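PDB 2QIP: NYN domain-containing protein from Vibrio parahaemolyticus, which is of unknown function but carries an NYN domain of the PIN clan and may act as an RNA nuclease. Local coordinates for residues A53-S58 with F75-K80; D34-W39 with R71-E76; Y22-E27 with Y139-L144. All blocks are in the same frame, centred on the assembly; numbering follows the deposited sequence.

Contact 1 of 3, residues A53-S58 with F75-K80; sequences AYAIAS and FEVMLK
Ala53 and Met78 share the shortest of four backbone hydrogen bonds here, from Met78 N to Ala53 O at 2.8 Å. Ala53 N in turn donates to Glu76 O at 2.9 Å. One step on, Ala55 N reaches Met78 O, and this bond is almost straight at 173°. The last bond, Lys80 N to Ala55 O at 3.0 Å, is more bent (139°). Ala55 O also accepts from Trp94 NE1, so two donors grip it. A water carries the pairing past the ladder. It accepts from Ala57 N and donates to Lys80 O. The ladder is parallel, pairing Ala53 with Val77, Tyr54 with Met78 and Ala55 with Leu79. It joins strands 46-55 and 76-79, which with helix 61-73 form a beta-alpha-beta unit at one edge of the parallel sheet. On one face of this pair of strands, Tyr54 and Met78, a selenomethionine, lie side by side and point the same way. Met78 CG makes a CH-pi contact over the Tyr54 ring, 4.1 Å from its centroid. This CG, beside the backbone N (chi1 -53°), is offset toward the ring's rim, and the chain bends after it. Tyr54 OH is hydrogen-bonded to Asp101 OD2. The other face carries Ala53, Ala55, Val77 and Leu79; Ala53 CB packs on Phe75 CB at 4.0 Å. Ala55 CB meets Leu79 CD2 at 4.1 Å, and Leu79 CB rests on Ala57 CB at 4.0 Å. Val77 and Leu79 also touch helix 61-73. Lys80 CB packs on Ile56 CD1, and the extended chain carries NZ to a salt bridge with Asp120 of the second subunit.

Contact 2 of 3, residues D34-W39 with R71-E76; sequences DYNQFW and RGVGFE
Tyr35 O accepts the helical hydrogen bond of Trp39 N at 2.9 Å, and Val73 CG1 touches the same oxygen from across the contact. Val73 then wedges between two side chains of helix 35-42. Its CG1 presses on Trp39 CB at 3.4 Å, and its CG2 meets Asn36 OD1. Trp39 CG lies anti to the backbone N (chi1 -176°), which lays the indole along the end of helix 61-73. One indole face is covered by backbone: Val73 O stands over its centre, 3.4 Å above the plane, and Gly74 CA makes a CH-pi contact 4.0 Å from the centroid of the six-membered ring. Gly74, with positive phi (137°), is where the chain leaves the helix. It turns there into strand 76-79, so the contact sets the start of one helix against the end of another in the alpha/beta fold. Beyond the turn, the edge of Trp39 points at the face of Phe75 in a T-shaped stack, centroids 5.1 Å apart and planes at 82°. Phe75 CZ also meets Phe38 CE2, edge near edge, at 4.0 Å. Tyr35 CD1 approaches Phe75 CE2 at 3.9 Å. Tyr35, Phe38 and Phe75 all reach side chains of strand 10-17. At the start of helix 35-42, Asp34 is the N-cap: its OD1 accepts from Gln37 N, which comes from above the carboxylate plane.

Contact 3 of 3, residues Y22-E27 with Y139-L144; sequences YYTCRE and YGVPRL
Thr24 fits against both Val141 and Leu144. Its OG1 touches Val141 CG2 at 3.4 Å, and its CB lies 3.8 Å from the same methyl. Its CG2 lies against Leu144 CB. Leu144 CD1 comes up beside the helix backbone, 3.5 Å from Thr24 O. Thr24 runs alongside both residues, and the paired side chains point opposite ways. Val141 CG2 also reaches Cys25 SG at 4.0 Å, so this methyl sits between two successive residues of the helix. Glu27 shares Leu144 CD1 with Thr24 and adds CD2. Its CB and CG lie against CD1, and its carboxylate spans CD1 and CD2, with OE2 nearest to CD2. Glu27 has two conformers, so this last approach is less certain. No direct hydrogen bond joins the segments. A water does so instead: it donates to Thr24 OG1 at 2.8 Å and accepts from Val141 N at 2.9 Å. Thr24 OG1 is fixed from the helix side too. With chi1 at 58° it lies between the backbone N and the carbonyl carbon and hydrogen-bonds to Asn20 O one turn earlier. It thus serves the helix and the water together. On the other segment a tight turn sets the two apolar side chains side by side. Leu144 N donates to Val141 O at 3.0 Å, and Thr145 OG1 hydrogen-bonds to that oxygen as well. Ile159 packs on both Cys25 and Val141, and Arg86 of the second subunit packs on Leu144. Residues 142-144 form a short 3-10 segment just after strand 135-140. Helix 18-29, which follows strand 10-17, thus packs on the loop leaving the C-terminal end of another parallel strand, an arrangement in keeping with the alpha/beta sandwich of PIN-like domains.

From the N terminus, strand 10-17 leads into helix 18-29, where contact 3 begins. Helix 35-42 follows and opens contact 2. Strand 46-55 comes next and opens contact 1. Helix 61-73 then brings the chain back, and residues 71-80 close contacts 2 and 1 almost together, sharing Phe75 and Glu76. Contact 2 opens first, and the two close on the same stretch. Contact 3 closes last, at 139-144, and its span encloses both. Contact 1 ties the edge strand into the sheet. Contact 2 joins two helix ends beside it, and contact 3 fastens helix 18-29 to the loop and 3-10 segment that follow strand 135-140. Phe38 and Tyr139 touch, linking contacts 2 and 3.

Contact 1 of 3, residues A53-S58 with F75-K80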
loop_
_atom_site.group_PDB
_atom_site.type_symbol
_atom_site.label_atom_id
_atom_site.label_comp_id
_atom_site.label_asym_id
_atom_site.label_seq_id
_atom_site.Cartn_x
_atom_site.Cartn_y
_atom_site.Cartn_z
ATOM N N ALA A 53 -13.463 -5.853 -6.404
ATOM C CA ALA A 53 -12.499 -6.760 -7.011
ATOM C C ALA A 53 -11.489 -5.905 -7.750
ATOM O O ALA A 53 -11.850 -5.174 -8.679
ATOM C CB ALA A 53 -13.198 -7.741 -7.976
ATOM N N TYR A 54 -10.229 -5.975 -7.322
ATOM C CA TYR A 54 -9.175 -5.092 -7.827
ATOM C C TYR A 54 -8.427 -5.820 -8.931
ATOM O O TYR A 54 -7.680 -6.783 -8.679
ATOM C CB TYR A 54 -8.241 -4.721 -6.662
ATOM C CG TYR A 54 -8.982 -3.899 -5.633
ATOM C CD1 TYR A 54 -8.920 -2.515 -5.668
ATOM C CD2 TYR A 54 -9.773 -4.503 -4.647
ATOM C CE1 TYR A 54 -9.615 -1.730 -4.757
ATOM C CE2 TYR A 54 -10.489 -3.720 -3.724
ATOM C CZ TYR A 54 -10.386 -2.331 -3.776
ATOM O OH TYR A 54 -11.100 -1.534 -2.877
ATOM N N ALA A 55 -8.624 -5.353 -10.158
ATOM C CA ALA A 55 -8.163 -6.075 -11.353
ATOM C C ALA A 55 -7.391 -5.140 -12.275
ATOM O O ALA A 55 -7.253 -3.936 -12.002
ATOM C CB ALA A 55 -9.379 -6.670 -12.081
ATOM N N ILE A 56 -6.910 -5.702 -13.387
ATOM C CA ILE A 56 -6.142 -4.948 -14.376
ATOM C C ILE A 56 -7.004 -4.738 -15.618
ATOM O O ILE A 56 -7.603 -5.681 -16.135
ATOM C CB ILE A 56 -4.829 -5.692 -14.732
ATOM C CG1 ILE A 56 -4.014 -5.967 -13.451
ATOM C CG2 ILE A 56 -3.999 -4.914 -15.768
ATOM C CD1 ILE A 56 -3.607 -4.701 -12.646
ATOM N N ALA A 57 -7.071 -3.494 -16.087
ATOM C CA ALA A 57 -7.820 -3.187 -17.304
ATOM C C ALA A 57 -7.262 -3.905 -18.515
ATOM O O ALA A 57 -6.059 -4.124 -18.619
ATOM C CB ALA A 57 -7.819 -1.706 -17.544
ATOM N N SER A 58 -8.152 -4.228 -19.450
ATOM C CA SER A 58 -7.751 -5.039 -20.607
ATOM C C SER A 58 -8.592 -4.713 -21.808
ATOM O O SER A 58 -9.786 -4.464 -21.671
ATOM C CB SER A 58 -7.919 -6.525 -20.283
ATOM O OG SER A 58 -7.574 -7.340 -21.399
ATOM N N PHE A 75 -19.595 -7.863 -7.471
ATOM C CA PHE A 75 -18.465 -6.966 -7.204
ATOM C C PHE A 75 -18.540 -5.651 -7.977
ATOM O O PHE A 75 -18.945 -5.639 -9.148
ATOM C CB PHE A 75 -17.146 -7.639 -7.576
ATOM C CG PHE A 75 -16.828 -8.829 -6.740
ATOM C CD1 PHE A 75 -16.261 -8.670 -5.476
ATOM C CD2 PHE A 75 -17.080 -10.118 -7.208
ATOM C CE1 PHE A 75 -15.958 -9.771 -4.692
ATOM C CE2 PHE A 75 -16.768 -11.237 -6.419
ATOM C CZ PHE A 75 -16.216 -11.048 -5.153
ATOM N N GLU A 76 -18.090 -4.557 -7.361
ATOM C CA GLU A 76 -17.643 -3.402 -8.146
ATOM C C GLU A 76 -16.220 -3.745 -8.599
ATOM O O GLU A 76 -15.364 -4.061 -7.769
ATOM C CB GLU A 76 -17.648 -2.100 -7.339
ATOM C CG GLU A 76 -17.087 -0.947 -8.185
ATOM C CD GLU A 76 -17.164 0.449 -7.575
ATOM O OE1 GLU A 76 -17.715 0.620 -6.467
ATOM O OE2 GLU A 76 -16.662 1.398 -8.242
ATOM N N VAL A 77 -15.978 -3.743 -9.910
ATOM C CA VAL A 77 -14.670 -4.065 -10.434
ATOM C C VAL A 77 -13.856 -2.784 -10.510
ATOM O O VAL A 77 -14.263 -1.812 -11.162
ATOM C CB VAL A 77 -14.754 -4.785 -11.794
ATOM C CG1 VAL A 77 -13.384 -4.878 -12.434
ATOM C CG2 VAL A 77 -15.377 -6.194 -11.617
HETATM N N MSE A 78 -12.726 -2.788 -9.797
HETATM C CA MSE A 78 -11.835 -1.641 -9.738
HETATM C C MSE A 78 -10.665 -1.926 -10.660
HETATM O O MSE A 78 -9.830 -2.770 -10.356
HETATM C CB MSE A 78 -11.327 -1.439 -8.298
HETATM C CG MSE A 78 -12.440 -1.369 -7.255
HETATM SE SE MSE A 78 -13.535 0.211 -7.477
HETATM C CE MSE A 78 -12.169 1.490 -6.945
ATOM N N LEU A 79 -10.603 -1.233 -11.800
ATOM C CA LEU A 79 -9.498 -1.446 -12.747
ATOM C C LEU A 79 -8.366 -0.478 -12.425
ATOM O O LEU A 79 -8.605 0.706 -12.151
ATOM C CB LEU A 79 -9.992 -1.227 -14.174
ATOM C CG LEU A 79 -11.134 -2.173 -14.564
ATOM C CD1 LEU A 79 -11.770 -1.866 -15.974
ATOM C CD2 LEU A 79 -10.675 -3.645 -14.480
ATOM N N LYS A 80 -7.133 -0.980 -12.445
ATOM C CA LYS A 80 -6.012 -0.154 -12.038
ATOM C C LYS A 80 -5.804 1.017 -13.004
ATOM O O LYS A 80 -5.765 0.811 -14.223
ATOM C CB LYS A 80 -4.737 -0.982 -11.901
ATOM C CG LYS A 80 -3.661 -0.193 -11.193
ATOM C CD LYS A 80 -2.453 -1.010 -10.871
ATOM C CE LYS A 80 -1.485 -0.172 -10.040
ATOM N NZ LYS A 80 -0.194 -0.866 -9.902
HETATM O O HOH W 1 -5.245 -1.626 -15.144
#

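Contact 2 of 3, residues D34-W39 with R71-E76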
loop_
_atom_site.group_PDB
_atom_site.type_symbol
_atom_site.label_atom_id
_atom_site.label_comp_id
_atom_site.label_asym_id
_atom_site.label_seq_id
_atom_site.Cartn_x
_atom_site.Cartn_y
_atom_site.Cartn_z
ATOM N N ASP A 34 -13.297 -19.929 -8.184
ATOM C CA ASP A 34 -14.741 -19.890 -8.407
ATOM C C ASP A 34 -15.350 -18.716 -7.638
ATOM O O ASP A 34 -15.672 -18.821 -6.451
ATOM C CB ASP A 34 -15.385 -21.215 -7.985
ATOM C CG ASP A 34 -16.856 -21.287 -8.320
ATOM O OD1 ASP A 34 -17.463 -20.222 -8.629
ATOM O OD2 ASP A 34 -17.406 -22.424 -8.280
ATOM N N TYR A 35 -15.511 -17.594 -8.330
ATOM C CA TYR A 35 -16.008 -16.399 -7.670
ATOM C C TYR A 35 -17.465 -16.527 -7.233
ATOM O O TYR A 35 -17.875 -15.888 -6.254
ATOM C CB TYR A 35 -15.837 -15.182 -8.574
ATOM C CG TYR A 35 -14.426 -14.666 -8.603
ATOM C CD1 TYR A 35 -14.017 -13.692 -7.695
ATOM C CD2 TYR A 35 -13.504 -15.134 -9.538
ATOM C CE1 TYR A 35 -12.703 -13.195 -7.716
ATOM C CE2 TYR A 35 -12.195 -14.655 -9.562
ATOM C CZ TYR A 35 -11.812 -13.683 -8.645
ATOM O OH TYR A 35 -10.532 -13.192 -8.658
ATOM N N ASN A 36 -18.258 -17.334 -7.942
ATOM C CA ASN A 36 -19.632 -17.556 -7.495
ATOM C C ASN A 36 -19.690 -18.337 -6.178
ATOM O O ASN A 36 -20.470 -18.001 -5.293
ATOM C CB ASN A 36 -20.435 -18.302 -8.551
ATOM C CG ASN A 36 -20.963 -17.395 -9.629
ATOM O OD1 ASN A 36 -21.780 -16.518 -9.374
ATOM N ND2 ASN A 36 -20.516 -17.631 -10.859
ATOM N N GLN A 37 -18.856 -19.362 -6.049
ATOM C CA GLN A 37 -18.808 -20.137 -4.804
ATOM C C GLN A 37 -18.310 -19.255 -3.665
ATOM O O GLN A 37 -18.852 -19.299 -2.565
ATOM C CB GLN A 37 -17.888 -21.365 -4.958
ATOM C CG GLN A 37 -18.035 -22.405 -3.834
ATOM C CD GLN A 37 -19.401 -23.081 -3.864
ATOM O OE1 GLN A 37 -20.146 -22.968 -4.852
ATOM N NE2 GLN A 37 -19.730 -23.805 -2.802
ATOM N N PHE A 38 -17.250 -18.493 -3.933
ATOM C CA PHE A 38 -16.746 -17.585 -2.915
ATOM C C PHE A 38 -17.839 -16.606 -2.458
ATOM O O PHE A 38 -18.041 -16.426 -1.261
ATOM C CB PHE A 38 -15.503 -16.820 -3.397
ATOM C CG PHE A 38 -15.154 -15.668 -2.494
ATOM C CD1 PHE A 38 -14.509 -15.901 -1.283
ATOM C CD2 PHE A 38 -15.504 -14.375 -2.842
ATOM C CE1 PHE A 38 -14.219 -14.859 -0.420
ATOM C CE2 PHE A 38 -15.234 -13.315 -1.971
ATOM C CZ PHE A 38 -14.593 -13.564 -0.759
ATOM N N TRP A 39 -18.516 -15.936 -3.401
ATOM C CA TRP A 39 -19.567 -14.973 -3.002
ATOM C C TRP A 39 -20.633 -15.667 -2.173
ATOM O O TRP A 39 -21.062 -15.174 -1.110
ATOM C CB TRP A 39 -20.206 -14.334 -4.241
ATOM C CG TRP A 39 -21.197 -13.288 -3.899
ATOM C CD1 TRP A 39 -22.511 -13.476 -3.557
ATOM C CD2 TRP A 39 -20.967 -11.876 -3.843
ATOM N NE1 TRP A 39 -23.105 -12.268 -3.281
ATOM C CE2 TRP A 39 -22.181 -11.270 -3.456
ATOM C CE3 TRP A 39 -19.851 -11.063 -4.089
ATOM C CZ2 TRP A 39 -22.306 -9.886 -3.306
ATOM C CZ3 TRP A 39 -19.982 -9.690 -3.939
ATOM C CH2 TRP A 39 -21.201 -9.119 -3.552
ATOM N N ARG A 71 -18.841 -8.472 -12.119
ATOM C CA ARG A 71 -19.866 -7.492 -11.787
ATOM C C ARG A 71 -21.200 -8.186 -11.533
ATOM O O ARG A 71 -21.921 -7.827 -10.602
ATOM C CB ARG A 71 -19.994 -6.428 -12.884
ATOM C CG ARG A 71 -18.744 -5.585 -13.094
ATOM C CD ARG A 71 -18.942 -4.463 -14.127
ATOM N NE ARG A 71 -17.636 -3.901 -14.419
ATOM C CZ ARG A 71 -16.905 -4.236 -15.474
ATOM N NH1 ARG A 71 -17.392 -5.064 -16.402
ATOM N NH2 ARG A 71 -15.694 -3.730 -15.619
ATOM N N GLY A 72 -21.488 -9.204 -12.344
ATOM C CA GLY A 72 -22.696 -10.022 -12.187
ATOM C C GLY A 72 -22.785 -10.763 -10.865
ATOM O O GLY A 72 -23.869 -10.934 -10.307
ATOM N N VAL A 73 -21.642 -11.228 -10.378
ATOM C CA VAL A 73 -21.568 -11.898 -9.076
ATOM C C VAL A 73 -21.941 -10.926 -7.962
ATOM O O VAL A 73 -22.543 -11.318 -6.947
ATOM C CB VAL A 73 -20.153 -12.469 -8.842
ATOM C CG1 VAL A 73 -20.014 -12.997 -7.407
ATOM C CG2 VAL A 73 -19.875 -13.600 -9.844
ATOM N N GLY A 74 -21.573 -9.660 -8.147
ATOM C CA GLY A 74 -21.895 -8.625 -7.175
ATOM C C GLY A 74 -20.770 -7.652 -6.870
ATOM O O GLY A 74 -20.962 -6.721 -6.095
ATOM N N PHE A 75 -19.595 -7.863 -7.471
ATOM C CA PHE A 75 -18.465 -6.966 -7.204
ATOM C C PHE A 75 -18.540 -5.651 -7.977
ATOM O O PHE A 75 -18.945 -5.639 -9.148
ATOM C CB PHE A 75 -17.146 -7.639 -7.576
ATOM C CG PHE A 75 -16.828 -8.829 -6.740
ATOM C CD1 PHE A 75 -16.261 -8.670 -5.476
ATOM C CD2 PHE A 75 -17.080 -10.118 -7.208
ATOM C CE1 PHE A 75 -15.958 -9.771 -4.692
ATOM C CE2 PHE A 75 -16.768 -11.237 -6.419
ATOM C CZ PHE A 75 -16.216 -11.048 -5.153
ATOM N N GLU A 76 -18.090 -4.557 -7.361
ATOM C CA GLU A 76 -17.643 -3.402 -8.146
ATOM C C GLU A 76 -16.220 -3.745 -8.599
ATOM O O GLU A 76 -15.364 -4.061 -7.769
ATOM C CB GLU A 76 -17.648 -2.100 -7.339
ATOM C CG GLU A 76 -17.087 -0.947 -8.185
ATOM C CD GLU A 76 -17.164 0.449 -7.575
ATOM O OE1 GLU A 76 -17.715 0.620 -6.467
ATOM O OE2 GLU A 76 -16.662 1.398 -8.242
#

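Contact 3 of 3, residues Y22-E27 with Y139-L144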
loop_
_atom_site.group_PDB
_atom_site.type_symbol
_atom_site.label_atom_id
_atom_site.label_comp_id
_atom_site.label_asym_id
_atom_site.label_seq_id
_atom_site.Cartn_x
_atom_site.Cartn_y
_atom_site.Cartn_z
ATOM N N TYR A 22 -5.401 -14.994 -9.001
ATOM C CA TYR A 22 -5.170 -15.629 -10.286
ATOM C C TYR A 22 -3.845 -16.385 -10.272
ATOM O O TYR A 22 -3.802 -17.583 -10.554
ATOM C CB TYR A 22 -5.194 -14.604 -11.436
ATOM C CG TYR A 22 -4.837 -15.266 -12.748
ATOM C CD1 TYR A 22 -5.769 -16.058 -13.427
ATOM C CD2 TYR A 22 -3.553 -15.139 -13.277
ATOM C CE1 TYR A 22 -5.423 -16.702 -14.639
ATOM C CE2 TYR A 22 -3.195 -15.781 -14.474
ATOM C CZ TYR A 22 -4.139 -16.551 -15.136
ATOM O OH TYR A 22 -3.815 -17.188 -16.327
ATOM N N TYR A 23 -2.772 -15.682 -9.941
ATOM C CA TYR A 23 -1.448 -16.292 -10.026
ATOM C C TYR A 23 -1.236 -17.394 -9.003
ATOM O O TYR A 23 -0.629 -18.427 -9.316
ATOM C CB TYR A 23 -0.350 -15.229 -9.968
ATOM C CG TYR A 23 -0.326 -14.388 -11.227
ATOM C CD1 TYR A 23 -0.024 -14.963 -12.469
ATOM C CD2 TYR A 23 -0.641 -13.034 -11.186
ATOM C CE1 TYR A 23 -0.021 -14.197 -13.641
ATOM C CE2 TYR A 23 -0.640 -12.255 -12.347
ATOM C CZ TYR A 23 -0.329 -12.848 -13.569
ATOM O OH TYR A 23 -0.324 -12.082 -14.711
ATOM N N THR A 24 -1.736 -17.205 -7.782
ATOM C CA THR A 24 -1.567 -18.254 -6.780
ATOM C C THR A 24 -2.398 -19.490 -7.101
ATOM O O THR A 24 -1.932 -20.608 -6.876
ATOM C CB THR A 24 -1.857 -17.762 -5.323
ATOM O OG1 THR A 24 -3.200 -17.245 -5.252
ATOM C CG2 THR A 24 -0.854 -16.700 -4.915
ATOM N N CYS A 25 -3.612 -19.312 -7.628
ATOM C CA CYS A 25 -4.403 -20.477 -8.027
ATOM C C CYS A 25 -3.778 -21.192 -9.227
ATOM O O CYS A 25 -3.789 -22.417 -9.276
ATOM C CB CYS A 25 -5.857 -20.105 -8.315
ATOM S SG CYS A 25 -6.834 -19.798 -6.820
ATOM N N ARG A 26 -3.227 -20.431 -10.171
ATOM C CA ARG A 26 -2.514 -21.045 -11.311
ATOM C C ARG A 26 -1.284 -21.831 -10.845
ATOM O O ARG A 26 -1.046 -22.962 -11.304
ATOM C CB ARG A 26 -2.121 -19.994 -12.353
ATOM C CG ARG A 26 -3.261 -19.303 -13.127
ATOM C CD ARG A 26 -4.397 -20.219 -13.588
ATOM N NE ARG A 26 -3.962 -21.237 -14.537
ATOM C CZ ARG A 26 -4.759 -22.155 -15.080
ATOM N NH1 ARG A 26 -4.248 -23.042 -15.929
ATOM N NH2 ARG A 26 -6.058 -22.189 -14.786
ATOM N N GLU A 27 -0.497 -21.245 -9.952
ATOM C CA GLU A 27 0.742 -21.885 -9.497
ATOM C C GLU A 27 0.481 -23.124 -8.645
ATOM O O GLU A 27 1.127 -24.172 -8.834
ATOM C CB GLU A 27 1.635 -20.891 -8.743
ATOM C CG GLU A 27 2.931 -21.493 -8.193
ATOM C CD GLU A 27 3.831 -20.469 -7.512
ATOM O OE1 GLU A 27 3.610 -19.250 -7.689
ATOM O OE2 GLU A 27 4.775 -20.892 -6.804
ATOM N N TYR A 139 -8.718 -14.808 3.004
ATOM C CA TYR A 139 -8.796 -16.002 2.155
ATOM C C TYR A 139 -7.523 -16.015 1.328
ATOM O O TYR A 139 -7.200 -15.003 0.687
ATOM C CB TYR A 139 -9.984 -15.926 1.187
ATOM C CG TYR A 139 -11.334 -16.224 1.783
ATOM C CD1 TYR A 139 -12.066 -17.350 1.366
ATOM C CD2 TYR A 139 -11.918 -15.368 2.726
ATOM C CE1 TYR A 139 -13.327 -17.625 1.875
ATOM C CE2 TYR A 139 -13.169 -15.642 3.247
ATOM C CZ TYR A 139 -13.871 -16.782 2.832
ATOM O OH TYR A 139 -15.115 -17.050 3.359
ATOM N N GLY A 140 -6.821 -17.150 1.325
ATOM C CA GLY A 140 -5.582 -17.250 0.563
ATOM C C GLY A 140 -5.259 -18.693 0.241
ATOM O O GLY A 140 -5.706 -19.593 0.945
ATOM N N VAL A 141 -4.481 -18.909 -0.826
ATOM C CA VAL A 141 -3.987 -20.249 -1.168
ATOM C C VAL A 141 -2.930 -20.601 -0.103
ATOM O O VAL A 141 -1.909 -19.927 -0.029
ATOM C CB VAL A 141 -3.362 -20.240 -2.563
ATOM C CG1 VAL A 141 -2.662 -21.564 -2.839
ATOM C CG2 VAL A 141 -4.442 -19.978 -3.598
ATOM N N PRO A 142 -3.198 -21.616 0.752
ATOM C CA PRO A 142 -2.298 -21.810 1.910
ATOM C C PRO A 142 -0.815 -21.934 1.574
ATOM O O PRO A 142 0.009 -21.296 2.242
ATOM C CB PRO A 142 -2.831 -23.079 2.570
ATOM C CG PRO A 142 -4.265 -23.090 2.210
ATOM C CD PRO A 142 -4.319 -22.574 0.776
ATOM N N ARG A 143 -0.477 -22.696 0.534
ATOM C CA ARG A 143 0.940 -22.948 0.244
ATOM C C ARG A 143 1.659 -21.705 -0.319
ATOM O O ARG A 143 2.878 -21.690 -0.470
ATOM C CB ARG A 143 1.113 -24.214 -0.628
ATOM C CG ARG A 143 0.666 -24.069 -2.071
ATOM C CD ARG A 143 0.707 -25.404 -2.860
ATOM N NE ARG A 143 -0.539 -26.179 -2.769
ATOM C CZ ARG A 143 -0.711 -27.255 -1.999
ATOM N NH1 ARG A 143 -1.877 -27.899 -1.994
ATOM N NH2 ARG A 143 0.281 -27.699 -1.231
ATOM N N LEU A 144 0.904 -20.636 -0.577
ATOM C CA LEU A 144 1.465 -19.408 -1.145
ATOM C C LEU A 144 1.093 -18.167 -0.348
ATOM O O LEU A 144 1.381 -17.052 -0.781
ATOM C CB LEU A 144 1.053 -19.259 -2.617
ATOM C CG LEU A 144 1.633 -20.355 -3.539
ATOM C CD1 LEU A 144 0.990 -20.319 -4.920
ATOM C CD2 LEU A 144 3.157 -20.243 -3.645
HETATM O O HOH W 2 -3.836 -16.638 -2.562
#